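Side-chain contacts in lipoprotein outS (Dickeya dadantii, PDB 3UTK), which acts as the pilotin of the type II secretion system, interacting with its secretin in the machinery that carries pectate lyases and cellulases across the outer membrane: residues Asp107-Lys111 and Ala112-Ser116; Ser54-Arg58 and Val59-Arg63. One frame throughout, in Å; residues are numbered along the deposited sequence.

Contact 1: residues Asp107-Lys111 and Ala112-Ser116; sequences DGTPK and ATQCS
Thr109 and Gln114 meet with their side chains crossed at about a right angle: the methyl Thr109 CG2 lies 3.8 Å from the amide oxygen Gln114 OE1 and also touches Thr113 CG2 at 3.9 Å. The firm part is the start of the helix, where Pro110 is the N-cap residue. Its O accepts a nearly straight bond (175°) from Gln114 N at 3.0 Å, and one residue on, Lys111 O takes Cys115 N at 2.8 Å. Cys115 SG packs back against the same turn, 3.8 Å from Lys111 CG. Ahead of the helix, Asp107 OD1 closes an Asx turn with Thr109 N, which meets it nearly along the C-O axis, while Thr109 OG1 donates to the same oxygen from above the carboxylate plane; this double grip should restrain the group. The other side is looser and wet. Bent at chi2 (69°), Gln114 brings OE1 to a water that donates to it and to Asp107 OD2, 2.8 Å from each, joining two acceptors. This surface turn joins helix 94-106 to helix 111-121, whose Lys111, Gln114 and Cys115 side chains rest on helix 40-60, with Cys115 disulfide-bonded to Cys61.

Contact 2: residues Ser54-Arg58 and Val59-Arg63; sequences SKYLR and VQCER
The Tyr56 ring carries Gln60 over one face: Gln60 CG stands 3.8 Å from the centroid of the Tyr56 ring, only 13° off the normal, a CH-pi contact one helical turn along. The bend at chi2 (-62°) in Gln60 lifts its amide carbon farther from the ring plane than CG, with ring and amide planes 47° apart. Cys61 SG approaches the ring obliquely, 3.6 Å from Tyr56 CE1, as a sulfur-aromatic contact, and also touches Leu57 CD2. Leu105 of helix 94-106 and residues of helix 111-121 pack on Tyr56 as well. The other flat group, the Arg58 guanidinium, is approached obliquely by Val59 CG2, 3.7 Å from Arg58 NH2; NH2 also salt-bridges Asp69, and NH1 hydrogen-bonds Pro67 O. These contacts lie on the last turns of helix 40-60, in a fold of nested helical hairpins. Val59 N bonds Lys55 O and Gln60 N bonds Tyr56 O, each four residues back at 2.8 Å; Cys61 N then makes weak bonds to both Leu57 O and Tyr56 O, which thus accepts twice. Glu62 has positive phi, and the chain turns back until Arg63 N reaches Leu57 O, six residues earlier, at 3.0 Å. There Arg63 O receives a CA-H...O contact from Arg58 CA, and Arg63 CG lies 3.9 Å from Leu57 CB. Arg63 NH2 salt-bridges Asp65, and NH1 hydrogen-bonds Asn119.

From the N terminus, helix 40-60 comes first, and contact 2 turns the chain at its C-terminal end into the loop before helix 69-82. After that helix and helix 94-106, contact 1 closes the short connection into helix 111-121. The two contacts follow in series, neither nesting in nor crossing the other, but they meet in space with centres 12 Å apart. The disulfide between Cys61 and Cys115 joins them, covalently closing a loop that contains helices 69-82 and 94-106. Around it, Tyr56 OH packs 3.4 Å from Gln114 CB, and Lys111 CD lies 3.5 Å from Gln60 O, pinning the start of helix 111-121 to the end of helix 40-60.

Contact 1: residues Asp107-Lys111 and Ala112-Ser116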
# COMPACT_ATOMS: atom_id res chain seq x y z
N ASP A 107 12.88 7.53 6.52
CA ASP A 107 12.99 6.73 7.73
C ASP A 107 14.38 6.13 8.00
O ASP A 107 14.61 5.48 9.02
CB ASP A 107 11.85 5.68 7.84
CG ASP A 107 12.05 4.44 6.95
OD1 ASP A 107 13.19 4.16 6.53
OD2 ASP A 107 11.05 3.73 6.70
N GLY A 108 15.32 6.38 7.09
CA GLY A 108 16.69 5.95 7.29
C GLY A 108 17.06 4.58 6.74
O GLY A 108 18.21 4.18 6.83
N THR A 109 16.10 3.87 6.15
CA THR A 109 16.40 2.57 5.53
C THR A 109 16.92 2.83 4.11
O THR A 109 16.27 3.50 3.34
CB THR A 109 15.13 1.70 5.42
OG1 THR A 109 14.48 1.63 6.70
CG2 THR A 109 15.47 0.29 4.94
N PRO A 110 18.11 2.30 3.78
CA PRO A 110 18.63 2.58 2.44
C PRO A 110 17.67 2.06 1.37
O PRO A 110 17.02 1.04 1.58
CB PRO A 110 19.95 1.80 2.39
CG PRO A 110 20.36 1.69 3.86
CD PRO A 110 19.08 1.61 4.64
N LYS A 111 17.61 2.74 0.24
CA LYS A 111 16.69 2.36 -0.81
C LYS A 111 16.83 0.89 -1.23
O LYS A 111 15.85 0.17 -1.34
CB LYS A 111 16.86 3.28 -2.02
CG LYS A 111 15.91 3.00 -3.16
CD LYS A 111 15.86 4.17 -4.14
CE LYS A 111 17.19 4.37 -4.86
NZ LYS A 111 17.16 5.59 -5.73
N ALA A 112 18.06 0.46 -1.47
CA ALA A 112 18.29 -0.91 -1.93
C ALA A 112 17.75 -1.93 -0.95
O ALA A 112 17.20 -2.96 -1.35
CB ALA A 112 19.78 -1.16 -2.19
N THR A 113 17.93 -1.66 0.34
CA THR A 113 17.44 -2.53 1.41
C THR A 113 15.91 -2.58 1.43
O THR A 113 15.30 -3.65 1.45
CB THR A 113 17.97 -2.03 2.76
OG1 THR A 113 19.40 -2.05 2.73
CG2 THR A 113 17.49 -2.92 3.91
N GLN A 114 15.28 -1.41 1.44
CA GLN A 114 13.83 -1.33 1.42
C GLN A 114 13.23 -2.00 0.18
O GLN A 114 12.25 -2.75 0.28
CB GLN A 114 13.36 0.13 1.53
CG GLN A 114 11.87 0.25 1.78
CD GLN A 114 11.50 -0.25 3.15
OE1 GLN A 114 11.72 0.44 4.13
NE2 GLN A 114 10.95 -1.46 3.23
N CYS A 115 13.80 -1.74 -0.99
CA CYS A 115 13.29 -2.34 -2.22
C CYS A 115 13.40 -3.85 -2.20
O CYS A 115 12.47 -4.55 -2.60
CB CYS A 115 14.03 -1.81 -3.46
SG CYS A 115 13.78 -0.04 -3.79
N SER A 116 14.54 -4.36 -1.75
CA SER A 116 14.72 -5.81 -1.68
C SER A 116 13.68 -6.42 -0.74
O SER A 116 13.10 -7.47 -1.03
CB SER A 116 16.13 -6.14 -1.18
OG SER A 116 16.34 -7.55 -1.19
O HOH W 1 11.12 0.94 6.85

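Contact 2: residues Ser54-Arg58 and Val59-Arg63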
# COMPACT_ATOMS: atom_id res chain seq x y z
N SER A 54 3.44 -0.13 -1.83
CA SER A 54 3.25 -0.26 -3.26
C SER A 54 3.74 0.96 -4.04
O SER A 54 4.39 0.80 -5.06
CB SER A 54 1.79 -0.54 -3.59
OG SER A 54 1.38 -1.77 -3.02
N LYS A 55 3.41 2.17 -3.58
CA LYS A 55 3.91 3.37 -4.26
C LYS A 55 5.44 3.43 -4.16
O LYS A 55 6.12 3.83 -5.11
CB LYS A 55 3.27 4.64 -3.68
CG LYS A 55 3.73 5.93 -4.38
CD LYS A 55 2.98 7.16 -3.89
CE LYS A 55 3.39 8.39 -4.69
NZ LYS A 55 2.45 9.53 -4.50
N TYR A 56 5.98 3.05 -3.01
CA TYR A 56 7.43 3.00 -2.84
C TYR A 56 8.07 2.08 -3.89
O TYR A 56 9.10 2.40 -4.49
CB TYR A 56 7.80 2.56 -1.41
CG TYR A 56 9.28 2.68 -1.10
CD1 TYR A 56 10.18 1.70 -1.52
CD2 TYR A 56 9.77 3.75 -0.36
CE1 TYR A 56 11.53 1.81 -1.23
CE2 TYR A 56 11.12 3.86 -0.07
CZ TYR A 56 11.99 2.89 -0.50
OH TYR A 56 13.33 3.01 -0.22
N LEU A 57 7.45 0.94 -4.16
CA LEU A 57 8.00 0.03 -5.15
C LEU A 57 7.95 0.67 -6.54
O LEU A 57 8.92 0.63 -7.28
CB LEU A 57 7.26 -1.31 -5.17
CG LEU A 57 7.54 -2.30 -4.03
CD1 LEU A 57 6.61 -3.52 -4.09
CD2 LEU A 57 9.01 -2.76 -4.05
N ARG A 58 6.81 1.27 -6.88
CA ARG A 58 6.67 1.85 -8.21
C ARG A 58 7.66 2.99 -8.42
O ARG A 58 8.33 3.06 -9.45
CB ARG A 58 5.24 2.35 -8.46
CG ARG A 58 4.97 2.75 -9.92
CD ARG A 58 3.61 3.42 -10.08
NE ARG A 58 3.61 4.76 -9.51
CZ ARG A 58 2.75 5.20 -8.61
NH1 ARG A 58 1.79 4.41 -8.16
NH2 ARG A 58 2.85 6.45 -8.16
N VAL A 59 7.74 3.90 -7.45
CA VAL A 59 8.51 5.12 -7.64
C VAL A 59 9.99 4.97 -7.32
O VAL A 59 10.85 5.42 -8.08
CB VAL A 59 7.90 6.29 -6.82
CG1 VAL A 59 8.76 7.55 -6.97
CG2 VAL A 59 6.46 6.56 -7.27
N GLN A 60 10.30 4.33 -6.19
CA GLN A 60 11.69 4.22 -5.73
C GLN A 60 12.38 2.99 -6.29
O GLN A 60 13.61 2.97 -6.47
CB GLN A 60 11.75 4.20 -4.19
CG GLN A 60 11.06 5.39 -3.52
CD GLN A 60 11.68 6.73 -3.89
OE1 GLN A 60 10.98 7.70 -4.18
NE2 GLN A 60 13.00 6.78 -3.88
N CYS A 61 11.61 1.95 -6.58
CA CYS A 61 12.19 0.66 -6.96
C CYS A 61 11.97 0.34 -8.43
O CYS A 61 12.21 -0.78 -8.89
CB CYS A 61 11.61 -0.45 -6.08
SG CYS A 61 11.81 -0.14 -4.28
N GLU A 62 11.53 1.36 -9.17
CA GLU A 62 11.30 1.27 -10.62
C GLU A 62 10.40 0.10 -11.00
O GLU A 62 10.57 -0.47 -12.07
CB GLU A 62 12.63 1.13 -11.38
CG GLU A 62 13.69 2.12 -10.97
CD GLU A 62 13.29 3.53 -11.26
OE1 GLU A 62 12.31 3.72 -12.01
OE2 GLU A 62 13.96 4.46 -10.75
N ARG A 63 9.48 -0.26 -10.11
CA ARG A 63 8.49 -1.29 -10.43
C ARG A 63 7.41 -0.68 -11.33
O ARG A 63 6.28 -0.41 -10.90
CB ARG A 63 7.88 -1.91 -9.16
CG ARG A 63 8.81 -2.84 -8.39
CD ARG A 63 9.10 -4.16 -9.14
NE ARG A 63 7.90 -4.92 -9.51
CZ ARG A 63 7.36 -5.90 -8.79
NH1 ARG A 63 7.89 -6.24 -7.62
NH2 ARG A 63 6.27 -6.53 -9.23